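Local coordinates for protein flavoredoxin (Methanosarcina acetivorans, PDB 3BNK) that binds flavin mononucleotide and probably serves as an electron carrier in this archaeon, at residues Arg39-Asn43 against Pro44-Gly48; Phe71-Ser74 against Gly75-Lys78; Thr80-Cys83 against Gly84-Gly88; Thr124-Pro128 against Thr129-Phe133; Leu161-Met164 against Pro165-Ser168. One frame throughout, in Å; residues are numbered along the deposited sequence.

Interaction 1: residues Arg39-Asn43 against Pro44-Gly48; sequences RVNAN and PPMLG
Arg39-Asn43 and Pro44-Gly48 turn back on each other, the short strand axes 39-41 and 46-48 running at 132° and coming within 4.2 Å. The register slips by one residue between the Arg39-Leu47 and Asn41-Met46 pairs, because two successive amides share one carbonyl: Val40 N lies 2.8 Å from Met46 O, and Asn41 N bonds to that oxygen from the same face of its plane. Met46 N answers with a nearly straight bond of 3.0 Å to Asn41 O. The link between the strands includes a cis peptide bond before Pro44. Bent at both chi2 (-71°) and chi3 (-64°), the Arg39 chain curls over the bulge, and NE and NH2 grip Asn41 O side-on, the latter at 2.9 Å. This oxygen therefore accepts three N-H groups. Pro45 CB sits 3.7 Å above the guanidinium plane, toward its rim, while Arg39 CD presses on Leu47 CD2 at 3.3 Å. On the face that carries Asn41 and Met46, Met46 SD touches Asn41 CB. Arg39 NH1 continues to Val11 O of the second subunit. A leucine in place of Arg39 would probably leave Asn41 O with a single backbone donor from this turn and strip Val11 O of the second subunit of its partner. The arrangement is a classic beta bulge, set at the turn end of the hairpin formed by strands 28-41 and 46-52 in the flavin reductase-like barrel.

Interaction 2: residues Phe71-Ser74 against Gly75-Lys78; sequences FPYS and GMVK
The side chain of Met76 lies across the face of Tyr73, a Met-aromatic contact made between neighbours only three residues apart. Two successive atoms share the ring: CG of Met76 stands 3.8 Å from the Tyr73 ring centroid, 17° off the ring normal, in a CH-pi contact, and SD of Met76 lies at a matching 3.8 Å from the same centroid, tilted farther to 29°. The sulfur leans toward one side of the ring, with Met76 SD 3.4 Å from Tyr73 CE2. The two side chains cross at about a right angle, with CG and SD both over the ring face. Tyr73 reaches this place because its CG takes the crowded position between backbone N and carbonyl carbon (chi1 54°), which folds the ring back over the turn. The methionine chain bends about its CG-SD bond (chi3), which brings CE toward Pro72, and it also meets this proline through sulfur: Met76 SD is 3.8 Å from Pro72 CB. The backbone draws these groups together, since Met76 N donates to Tyr73 O at 3.0 Å. Gly75 leaves room for the ring, as a beta carbon there would press on Tyr73 CE1. Ser74 turns its hydroxyl elsewhere, to Asp158 OD1. Met76 is the N-cap residue of helix 77-83, and the turn leads into that helix from strand 66-71. Phe97 and Cys113 pack on Met76 from neighbouring loops, while Leu160 of strand 160-163 touches Ser74 and Val77.

Interaction 3: residues Thr80-Cys83 against Gly84-Gly88; sequences TDYC and GLVSG. With FMN (flavin mononucleotide), chain D.
Leu85 packs back against the last turn of the helix it follows. Its CB rests 3.7 Å from Tyr82 O, its CG comes to 3.5 Å from Asp81 O, and at the tip Leu85 CD1 meets the carboxylate of Asp81, 3.8 Å from OD2. That carboxylate is held by others: OD1 bonds to Tyr169 OH and to Leu180 N of the second subunit, and OD2 to Lys181 N and Gly183 N of that subunit. Asp81 OD1 also lies 3.5 Å from the flavin methyl carbon C8M. Here helix 77-83 gives way to the loop that binds the FMN phosphate, and Leu85 N and Val86 N both bond to Tyr82 O from one face of its plane as the chain unwinds. Gly84 passes beside the isoalloxazine edge, where a beta carbon would collide with C8M. Farther along, Val86 CG2 reaches Tyr82 CE1 at 3.5 Å, obliquely to the ring. The carbonyl of Val86 takes a hydrogen bond from the ribityl hydroxyl, FMN O4' to Val86 O at 2.7 Å, and another from Lys93 NZ. A chi1 of 174° turns the Ser87 hydroxyl to the phosphate, where OG donates to FMN O1P at 2.6 Å, and Gly88 N donates to FMN O3P at 2.7 Å.

Interaction 4: residues Thr124-Pro128 against Thr129-Phe133; sequences TLEFP and TNYFF
Leu125 and Phe132 exchange two backbone hydrogen bonds, Phe132 N to Leu125 O at 2.8 Å and Leu125 N to Phe132 O at 2.9 Å. Nearer the turn, Phe127 N adds a bond of 3.0 Å to Asn130 O, approaching it almost head-on to the oxygen (C=O...N 179°). At the turn, Thr129 OG1 donates to Asn130 OD1 at 2.6 Å; a chi1 of 63° swings the hydroxyl toward that amide oxygen, which also receives Ala42 N of the second subunit. A valine in place of Thr129 would probably leave Asn130 OD1 without its hydroxyl mate and its amide freer to turn. On the face shared by Thr124, Glu126, Tyr131 and Phe133, Glu126 lies alongside Tyr131 and points the same way, its CG 3.7 Å from Tyr131 CE2, with carboxylate and ring planes 46° apart. Lys53 connects the two, pairing with Glu126 OE1 in a salt bridge and with the Tyr131 ring in a cation-pi contact. Farther back, Thr124 OG1 meets the edge of Phe133, 3.4 Å from CD2. On the face of Leu125 and Phe132, Leu125 CD1 reaches Phe132 CD2 at 4.2 Å; nearer the turn, Phe132 CB stands at the edge of the Phe127 ring, 3.9 Å from CE1. Phe132 and Leu125 here each meet their own counterparts in the second subunit. This is a beta hairpin of strands 115-126 and 130-142, reversing at Pro128 and Thr129, with one face turned to the dimer interface.

Interaction 5: residues Leu161-Met164 against Pro165-Ser168; sequences LLTM and PDNS. With FMN (flavin mononucleotide), chain D.
A G1 beta bulge closes the turn from strand 160-163 to strand 168-178, with Asn167 and Ser168 both facing Thr163. Ser168 N donates to Thr163 O at 2.9 Å and Thr163 N to Ser168 O at 3.0 Å. Asn167 has a positive phi (61°), as the first bulge residue of this motif does, and a cis peptide bond precedes Pro165 at the tip. Over the turn, the Asn167 amide bends back until its OD1 is 3.3 Å from Met164 CG. Ser168 O also takes a CA-H...O contact from Leu162 CA at 3.4 Å. Leu162, on the strand leading into the turn, touches the cofactor. Chi1 of 173° sets Leu162 CG anti to the backbone N, and chi2 of 72° parts the methyls: CD1 lies 3.3 Å from Ser168 O, whereas CD2 touches the flavin methyl FMN C7M at 3.5 Å. Met16 and Val18 of strand 16-25 pack on the same leucine, and Ala179 of the second subunit touches it as well. A bulged hairpin turn thus borders the dimethylbenzene end of the FMN pocket.

From the N terminus the five contacts follow one another in series, none nesting in or crossing another, and each closes a short reversal or bend of a continuous segment. Interaction 1 turns strand 28-41 into 46-52, and interaction 4, about 17 Å away between centres, turns 115-126 into 130-142; they meet where Phe132 packs on Val40 and Gly48, within one sheet. Interactions 2 and 3 lie at the two ends of helix 77-83 and touch through Pro72 and Thr80. Interaction 5 closes the turn between strands 160-163 and 168-178. It does not touch interaction 3, yet both border the same FMN. All five reach the second subunit.

Interaction 1: residues Arg39-Asn43 against Pro44-Gly48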
# COMPACT_ATOMS: atom_id res chain seq x y z
N ARG B 39 2.01 -3.80 4.22
CA ARG B 39 2.88 -4.44 5.22
C ARG B 39 3.42 -3.39 6.19
O ARG B 39 3.57 -2.20 5.86
CB ARG B 39 4.01 -5.25 4.57
CG ARG B 39 3.57 -6.62 4.04
CD ARG B 39 3.25 -7.63 5.14
NE ARG B 39 4.41 -7.96 5.97
CZ ARG B 39 5.24 -8.98 5.72
NH1 ARG B 39 5.03 -9.77 4.68
NH2 ARG B 39 6.27 -9.20 6.51
N VAL B 40 3.62 -3.84 7.43
CA VAL B 40 4.03 -2.97 8.51
C VAL B 40 5.31 -3.51 9.14
O VAL B 40 6.28 -2.75 9.38
CB VAL B 40 2.88 -2.84 9.55
CG1 VAL B 40 3.37 -2.20 10.83
CG2 VAL B 40 1.70 -2.05 8.96
N ASN B 41 5.33 -4.82 9.39
CA ASN B 41 6.44 -5.48 10.08
C ASN B 41 6.88 -6.72 9.31
O ASN B 41 6.06 -7.44 8.75
CB ASN B 41 6.04 -5.86 11.52
CG ASN B 41 7.24 -6.18 12.43
OD1 ASN B 41 7.41 -7.32 12.87
ND2 ASN B 41 8.06 -5.19 12.70
N ALA B 42 8.19 -6.96 9.29
CA ALA B 42 8.77 -8.12 8.61
C ALA B 42 8.60 -9.42 9.40
O ALA B 42 8.13 -10.42 8.85
CB ALA B 42 10.23 -7.87 8.33
N ASN B 43 8.97 -9.40 10.68
CA ASN B 43 8.98 -10.61 11.50
C ASN B 43 8.62 -10.32 12.96
O ASN B 43 9.32 -9.55 13.63
CB ASN B 43 10.34 -11.30 11.39
CG ASN B 43 10.35 -12.70 12.01
OD1 ASN B 43 9.31 -13.36 12.15
ND2 ASN B 43 11.53 -13.15 12.38
N PRO B 44 7.49 -10.87 13.44
CA PRO B 44 6.50 -11.65 12.70
C PRO B 44 5.83 -10.82 11.57
O PRO B 44 5.75 -9.60 11.67
CB PRO B 44 5.48 -12.04 13.77
CG PRO B 44 5.67 -11.08 14.88
CD PRO B 44 7.11 -10.70 14.86
N PRO B 45 5.40 -11.49 10.49
CA PRO B 45 4.78 -10.77 9.37
C PRO B 45 3.49 -10.05 9.79
O PRO B 45 2.53 -10.69 10.21
CB PRO B 45 4.51 -11.89 8.36
CG PRO B 45 4.46 -13.15 9.19
CD PRO B 45 5.47 -12.94 10.25
N MET B 46 3.50 -8.72 9.72
CA MET B 46 2.32 -7.90 10.03
C MET B 46 1.93 -6.95 8.88
O MET B 46 2.80 -6.39 8.21
CB MET B 46 2.55 -7.05 11.30
CG MET B 46 2.99 -7.83 12.55
SD MET B 46 3.40 -6.73 13.95
CE MET B 46 1.86 -5.89 14.19
N LEU B 47 0.63 -6.77 8.68
CA LEU B 47 0.08 -5.78 7.75
C LEU B 47 -0.74 -4.77 8.56
O LEU B 47 -0.97 -4.96 9.75
CB LEU B 47 -0.89 -6.41 6.74
CG LEU B 47 -0.77 -7.65 5.87
CD1 LEU B 47 -2.13 -8.19 5.52
CD2 LEU B 47 0.00 -7.36 4.56
N GLY B 48 -1.20 -3.72 7.90
CA GLY B 48 -2.10 -2.76 8.51
C GLY B 48 -3.21 -2.42 7.55
O GLY B 48 -3.04 -2.46 6.33

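Interaction 2: residues Phe71-Ser74 against Gly75-Lys78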
# COMPACT_ATOMS: atom_id res chain seq x y z
N PHE B 71 -7.97 -10.99 -2.01
CA PHE B 71 -7.60 -10.40 -3.31
C PHE B 71 -8.50 -10.88 -4.42
O PHE B 71 -8.36 -12.00 -4.87
CB PHE B 71 -6.13 -10.70 -3.67
CG PHE B 71 -5.13 -9.95 -2.83
CD1 PHE B 71 -4.79 -10.40 -1.55
CD2 PHE B 71 -4.53 -8.79 -3.32
CE1 PHE B 71 -3.88 -9.72 -0.77
CE2 PHE B 71 -3.62 -8.09 -2.55
CZ PHE B 71 -3.29 -8.54 -1.26
N PRO B 72 -9.45 -10.03 -4.88
CA PRO B 72 -10.24 -10.46 -6.04
C PRO B 72 -9.43 -10.40 -7.35
O PRO B 72 -8.45 -9.65 -7.45
CB PRO B 72 -11.39 -9.44 -6.05
CG PRO B 72 -10.76 -8.18 -5.49
CD PRO B 72 -9.82 -8.68 -4.41
N TYR B 73 -9.82 -11.20 -8.34
CA TYR B 73 -9.31 -11.03 -9.69
C TYR B 73 -10.17 -10.00 -10.45
O TYR B 73 -11.24 -9.62 -9.99
CB TYR B 73 -9.19 -12.38 -10.44
CG TYR B 73 -10.47 -13.18 -10.46
CD1 TYR B 73 -11.39 -13.05 -11.51
CD2 TYR B 73 -10.76 -14.07 -9.44
CE1 TYR B 73 -12.56 -13.77 -11.52
CE2 TYR B 73 -11.94 -14.82 -9.45
CZ TYR B 73 -12.84 -14.66 -10.49
OH TYR B 73 -14.01 -15.39 -10.50
N SER B 74 -9.69 -9.53 -11.60
CA SER B 74 -10.34 -8.42 -12.32
C SER B 74 -11.81 -8.65 -12.70
O SER B 74 -12.62 -7.73 -12.62
CB SER B 74 -9.52 -7.98 -13.54
OG SER B 74 -9.54 -8.95 -14.58
N GLY B 75 -12.16 -9.88 -13.09
CA GLY B 75 -13.55 -10.21 -13.42
C GLY B 75 -14.54 -10.10 -12.26
O GLY B 75 -15.74 -10.17 -12.46
N MET B 76 -14.03 -9.93 -11.03
CA MET B 76 -14.90 -9.69 -9.87
C MET B 76 -15.10 -8.20 -9.57
O MET B 76 -15.61 -7.85 -8.49
CB MET B 76 -14.33 -10.37 -8.62
CG MET B 76 -14.25 -11.88 -8.66
SD MET B 76 -13.26 -12.54 -7.29
CE MET B 76 -14.31 -12.09 -5.90
N VAL B 77 -14.70 -7.32 -10.50
CA VAL B 77 -14.79 -5.86 -10.32
C VAL B 77 -16.10 -5.38 -9.69
O VAL B 77 -16.07 -4.64 -8.72
CB VAL B 77 -14.50 -5.02 -11.63
CG1 VAL B 77 -13.11 -5.26 -12.14
CG2 VAL B 77 -15.50 -5.30 -12.76
N LYS B 78 -17.24 -5.84 -10.23
CA LYS B 78 -18.57 -5.38 -9.79
C LYS B 78 -18.94 -5.75 -8.36
O LYS B 78 -19.31 -4.87 -7.58
CB LYS B 78 -19.67 -5.85 -10.76
CG LYS B 78 -19.64 -5.13 -12.09
CD LYS B 78 -20.75 -5.60 -13.01
CE LYS B 78 -20.53 -5.12 -14.44
NZ LYS B 78 -20.91 -6.22 -15.41

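Interaction 3: residues Thr80-Cys83 against Gly84-Gly88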
# COMPACT_ATOMS: atom_id res chain seq x y z
N THR B 80 -16.90 -6.59 -6.05
CA THR B 80 -15.90 -5.84 -5.27
C THR B 80 -16.35 -4.40 -5.02
O THR B 80 -16.43 -3.97 -3.87
CB THR B 80 -14.50 -5.86 -5.95
OG1 THR B 80 -14.06 -7.21 -6.13
CG2 THR B 80 -13.47 -5.10 -5.10
N ASP B 81 -16.66 -3.68 -6.10
CA ASP B 81 -17.09 -2.29 -6.01
C ASP B 81 -18.36 -2.14 -5.17
O ASP B 81 -18.48 -1.20 -4.36
CB ASP B 81 -17.30 -1.73 -7.41
CG ASP B 81 -17.25 -0.23 -7.45
OD1 ASP B 81 -16.26 0.36 -6.94
OD2 ASP B 81 -18.20 0.37 -7.98
N TYR B 82 -19.30 -3.07 -5.36
CA TYR B 82 -20.53 -3.16 -4.59
C TYR B 82 -20.28 -3.22 -3.09
O TYR B 82 -21.02 -2.62 -2.30
CB TYR B 82 -21.35 -4.37 -5.04
CG TYR B 82 -22.63 -4.59 -4.24
CD1 TYR B 82 -23.68 -3.66 -4.32
CD2 TYR B 82 -22.78 -5.70 -3.41
CE1 TYR B 82 -24.85 -3.84 -3.60
CE2 TYR B 82 -23.97 -5.89 -2.68
CZ TYR B 82 -24.99 -4.95 -2.78
OH TYR B 82 -26.17 -5.10 -2.08
N CYS B 83 -19.24 -3.96 -2.70
CA CYS B 83 -18.81 -4.05 -1.31
C CYS B 83 -18.22 -2.74 -0.78
O CYS B 83 -18.14 -2.55 0.42
CB CYS B 83 -17.79 -5.18 -1.16
SG CYS B 83 -18.59 -6.78 -1.12
N GLY B 84 -17.81 -1.86 -1.69
CA GLY B 84 -17.35 -0.52 -1.31
C GLY B 84 -18.40 0.57 -1.46
O GLY B 84 -18.08 1.74 -1.30
N LEU B 85 -19.64 0.19 -1.75
CA LEU B 85 -20.75 1.12 -1.99
C LEU B 85 -21.84 0.98 -0.93
O LEU B 85 -22.58 1.92 -0.65
CB LEU B 85 -21.37 0.90 -3.37
CG LEU B 85 -20.65 1.51 -4.58
CD1 LEU B 85 -21.28 1.02 -5.89
CD2 LEU B 85 -20.66 3.04 -4.51
N VAL B 86 -21.92 -0.21 -0.33
CA VAL B 86 -22.97 -0.49 0.64
C VAL B 86 -22.39 -0.91 2.00
O VAL B 86 -21.35 -1.55 2.08
CB VAL B 86 -23.99 -1.55 0.12
CG1 VAL B 86 -25.21 -1.54 0.99
CG2 VAL B 86 -24.44 -1.20 -1.29
N SER B 87 -23.08 -0.51 3.06
CA SER B 87 -22.63 -0.84 4.41
C SER B 87 -23.35 -2.05 4.99
O SER B 87 -24.53 -2.26 4.73
CB SER B 87 -22.78 0.37 5.33
OG SER B 87 -22.48 0.03 6.67
N GLY B 88 -22.61 -2.85 5.77
CA GLY B 88 -23.17 -4.00 6.47
C GLY B 88 -24.20 -3.59 7.52
O GLY B 88 -24.96 -4.43 8.01
N1 FMN D . -12.99 2.66 3.11
C2 FMN D . -12.02 2.70 4.09
O2 FMN D . -12.33 3.06 5.22
N3 FMN D . -10.72 2.32 3.80
C4 FMN D . -10.40 1.91 2.52
O4 FMN D . -9.25 1.59 2.27
C4A FMN D . -11.39 1.88 1.52
N5 FMN D . -11.08 1.48 0.23
C5A FMN D . -12.05 1.43 -0.75
C6 FMN D . -11.70 1.00 -2.04
C7 FMN D . -12.67 0.95 -3.05
C7M FMN D . -12.29 0.38 -4.38
C8 FMN D . -13.99 1.33 -2.76
C8M FMN D . -15.11 1.07 -3.75
C9 FMN D . -14.33 1.75 -1.47
C9A FMN D . -13.37 1.80 -0.45
N10 FMN D . -13.70 2.21 0.84
C10 FMN D . -12.70 2.26 1.82
C1' FMN D . -15.13 2.51 1.22
C2' FMN D . -15.79 1.37 1.99
O2' FMN D . -15.47 0.12 1.40
C3' FMN D . -17.32 1.51 1.95
O3' FMN D . -17.77 2.70 2.57
C4' FMN D . -18.00 0.27 2.54
O4' FMN D . -19.37 0.33 2.23
C5' FMN D . -17.84 0.10 4.04
O5' FMN D . -18.50 -1.12 4.33
P FMN D . -19.08 -1.48 5.79
O1P FMN D . -19.90 -0.32 6.28
O2P FMN D . -17.91 -1.67 6.71
O3P FMN D . -19.90 -2.75 5.77

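Interaction 4: residues Thr124-Pro128 against Thr129-Phe133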
# COMPACT_ATOMS: atom_id res chain seq x y z
N THR B 124 -4.51 -1.80 17.63
CA THR B 124 -5.42 -0.87 16.97
C THR B 124 -4.93 0.55 17.17
O THR B 124 -4.92 1.07 18.30
CB THR B 124 -6.84 -0.98 17.56
OG1 THR B 124 -7.32 -2.32 17.41
CG2 THR B 124 -7.79 0.00 16.87
N LEU B 125 -4.53 1.18 16.07
CA LEU B 125 -4.15 2.59 16.09
C LEU B 125 -5.33 3.47 15.73
O LEU B 125 -6.08 3.17 14.79
CB LEU B 125 -3.00 2.86 15.12
CG LEU B 125 -1.80 1.92 15.10
CD1 LEU B 125 -0.87 2.33 13.97
CD2 LEU B 125 -1.09 1.93 16.44
N GLU B 126 -5.51 4.54 16.50
CA GLU B 126 -6.62 5.47 16.29
C GLU B 126 -6.13 6.83 15.82
O GLU B 126 -5.24 7.41 16.41
CB GLU B 126 -7.47 5.61 17.56
CG GLU B 126 -8.77 6.37 17.32
CD GLU B 126 -9.64 6.56 18.58
OE1 GLU B 126 -10.59 7.36 18.50
OE2 GLU B 126 -9.39 5.91 19.62
N PHE B 127 -6.71 7.30 14.72
CA PHE B 127 -6.44 8.62 14.18
C PHE B 127 -7.79 9.33 14.07
O PHE B 127 -8.82 8.69 14.31
CB PHE B 127 -5.67 8.51 12.85
CG PHE B 127 -4.39 7.71 12.97
CD1 PHE B 127 -4.33 6.40 12.52
CD2 PHE B 127 -3.28 8.26 13.60
CE1 PHE B 127 -3.16 5.65 12.66
CE2 PHE B 127 -2.10 7.52 13.75
CZ PHE B 127 -2.04 6.22 13.28
N PRO B 128 -7.79 10.64 13.76
CA PRO B 128 -9.04 11.42 13.84
C PRO B 128 -10.28 10.82 13.15
O PRO B 128 -11.36 10.82 13.75
CB PRO B 128 -8.67 12.76 13.18
CG PRO B 128 -7.19 12.89 13.44
CD PRO B 128 -6.64 11.49 13.38
N THR B 129 -10.12 10.33 11.91
CA THR B 129 -11.25 9.85 11.10
C THR B 129 -11.23 8.33 10.79
O THR B 129 -12.21 7.79 10.25
CB THR B 129 -11.40 10.66 9.78
OG1 THR B 129 -10.25 10.50 8.96
CG2 THR B 129 -11.62 12.17 10.05
N ASN B 130 -10.14 7.65 11.16
CA ASN B 130 -9.91 6.25 10.78
C ASN B 130 -9.25 5.45 11.90
O ASN B 130 -8.51 6.00 12.72
CB ASN B 130 -8.97 6.17 9.56
CG ASN B 130 -9.50 6.90 8.35
OD1 ASN B 130 -9.53 8.13 8.32
ND2 ASN B 130 -9.92 6.15 7.33
N TYR B 131 -9.51 4.15 11.91
CA TYR B 131 -8.61 3.23 12.59
C TYR B 131 -7.61 2.66 11.59
O TYR B 131 -7.91 2.54 10.39
CB TYR B 131 -9.36 2.09 13.29
CG TYR B 131 -10.32 2.58 14.33
CD1 TYR B 131 -11.67 2.72 14.03
CD2 TYR B 131 -9.88 2.93 15.61
CE1 TYR B 131 -12.57 3.19 14.99
CE2 TYR B 131 -10.77 3.40 16.57
CZ TYR B 131 -12.11 3.53 16.25
OH TYR B 131 -13.01 3.99 17.18
N PHE B 132 -6.43 2.32 12.10
CA PHE B 132 -5.48 1.49 11.39
C PHE B 132 -5.21 0.27 12.28
O PHE B 132 -4.53 0.36 13.32
CB PHE B 132 -4.21 2.27 11.05
CG PHE B 132 -3.40 1.67 9.91
CD1 PHE B 132 -3.83 1.78 8.58
CD2 PHE B 132 -2.17 1.05 10.17
CE1 PHE B 132 -3.06 1.25 7.53
CE2 PHE B 132 -1.39 0.51 9.11
CZ PHE B 132 -1.84 0.62 7.79
N PHE B 133 -5.82 -0.85 11.89
CA PHE B 133 -5.69 -2.14 12.58
C PHE B 133 -4.44 -2.87 12.10
O PHE B 133 -4.38 -3.30 10.94
CB PHE B 133 -6.92 -3.02 12.29
CG PHE B 133 -8.22 -2.51 12.85
CD1 PHE B 133 -9.20 -2.00 12.00
CD2 PHE B 133 -8.49 -2.57 14.22
CE1 PHE B 133 -10.42 -1.54 12.50
CE2 PHE B 133 -9.70 -2.11 14.73
CZ PHE B 133 -10.68 -1.60 13.87

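Interaction 5: residues Leu161-Met164 against Pro165-Ser168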
# COMPACT_ATOMS: atom_id res chain seq x y z
N LEU B 161 -6.27 -2.68 -9.30
CA LEU B 161 -5.58 -1.50 -8.76
C LEU B 161 -6.58 -0.36 -8.72
O LEU B 161 -7.57 -0.36 -9.47
CB LEU B 161 -4.40 -1.08 -9.64
CG LEU B 161 -3.39 -2.15 -10.05
CD1 LEU B 161 -2.44 -1.62 -11.10
CD2 LEU B 161 -2.60 -2.67 -8.83
N LEU B 162 -6.31 0.61 -7.87
CA LEU B 162 -7.25 1.68 -7.63
C LEU B 162 -6.54 3.00 -7.57
O LEU B 162 -5.45 3.12 -7.01
CB LEU B 162 -8.06 1.46 -6.35
CG LEU B 162 -8.98 2.61 -5.89
CD1 LEU B 162 -10.19 2.74 -6.81
CD2 LEU B 162 -9.41 2.45 -4.44
N THR B 163 -7.20 4.00 -8.12
CA THR B 163 -6.73 5.34 -8.06
C THR B 163 -7.91 6.25 -7.62
O THR B 163 -9.02 6.11 -8.13
CB THR B 163 -6.02 5.67 -9.41
OG1 THR B 163 -5.06 6.70 -9.25
CG2 THR B 163 -6.98 5.98 -10.50
N MET B 164 -7.69 7.09 -6.61
CA MET B 164 -8.68 8.06 -6.16
C MET B 164 -8.04 9.47 -6.13
O MET B 164 -6.82 9.57 -6.10
CB MET B 164 -9.23 7.68 -4.77
CG MET B 164 -10.11 6.43 -4.77
SD MET B 164 -10.83 6.06 -3.16
CE MET B 164 -12.19 4.97 -3.58
N PRO B 165 -8.85 10.55 -6.14
CA PRO B 165 -10.31 10.67 -6.19
C PRO B 165 -10.89 10.58 -7.61
O PRO B 165 -12.10 10.67 -7.77
CB PRO B 165 -10.57 12.07 -5.62
CG PRO B 165 -9.41 12.85 -6.06
CD PRO B 165 -8.23 11.89 -6.05
N ASP B 166 -10.04 10.39 -8.61
CA ASP B 166 -10.52 10.11 -9.95
C ASP B 166 -11.41 8.85 -9.99
O ASP B 166 -12.23 8.69 -10.89
CB ASP B 166 -9.35 10.00 -10.92
CG ASP B 166 -8.40 8.88 -10.57
OD1 ASP B 166 -7.61 9.01 -9.60
OD2 ASP B 166 -8.44 7.87 -11.28
N ASN B 167 -11.23 7.97 -9.00
CA ASN B 167 -12.04 6.75 -8.86
C ASN B 167 -11.97 5.76 -10.04
O ASN B 167 -13.00 5.43 -10.64
CB ASN B 167 -13.49 7.10 -8.50
CG ASN B 167 -13.61 7.80 -7.16
OD1 ASN B 167 -12.69 7.77 -6.34
ND2 ASN B 167 -14.75 8.43 -6.93
N SER B 168 -10.76 5.28 -10.35
CA SER B 168 -10.57 4.33 -11.46
C SER B 168 -10.01 2.99 -10.99
O SER B 168 -9.26 2.91 -10.02
CB SER B 168 -9.67 4.93 -12.55
OG SER B 168 -10.02 6.27 -12.87
N1 FMN D . -12.99 2.66 3.11
C2 FMN D . -12.02 2.70 4.09
O2 FMN D . -12.33 3.06 5.22
N3 FMN D . -10.72 2.32 3.80
C4 FMN D . -10.40 1.91 2.52
O4 FMN D . -9.25 1.59 2.27
C4A FMN D . -11.39 1.88 1.52
N5 FMN D . -11.08 1.48 0.23
C5A FMN D . -12.05 1.43 -0.75
C6 FMN D . -11.70 1.00 -2.04
C7 FMN D . -12.67 0.95 -3.05
C7M FMN D . -12.29 0.38 -4.38
C8 FMN D . -13.99 1.33 -2.76
C8M FMN D . -15.11 1.07 -3.75
C9 FMN D . -14.33 1.75 -1.47
C9A FMN D . -13.37 1.80 -0.45
N10 FMN D . -13.70 2.21 0.84
C10 FMN D . -12.70 2.26 1.82
C1' FMN D . -15.13 2.51 1.22
C2' FMN D . -15.79 1.37 1.99
O2' FMN D . -15.47 0.12 1.40
C3' FMN D . -17.32 1.51 1.95
O3' FMN D . -17.77 2.70 2.57
C4' FMN D . -18.00 0.27 2.54
O4' FMN D . -19.37 0.33 2.23
C5' FMN D . -17.84 0.10 4.04
O5' FMN D . -18.50 -1.12 4.33
P FMN D . -19.08 -1.48 5.79
O1P FMN D . -19.90 -0.32 6.28
O2P FMN D . -17.91 -1.67 6.71
O3P FMN D . -19.90 -2.75 5.77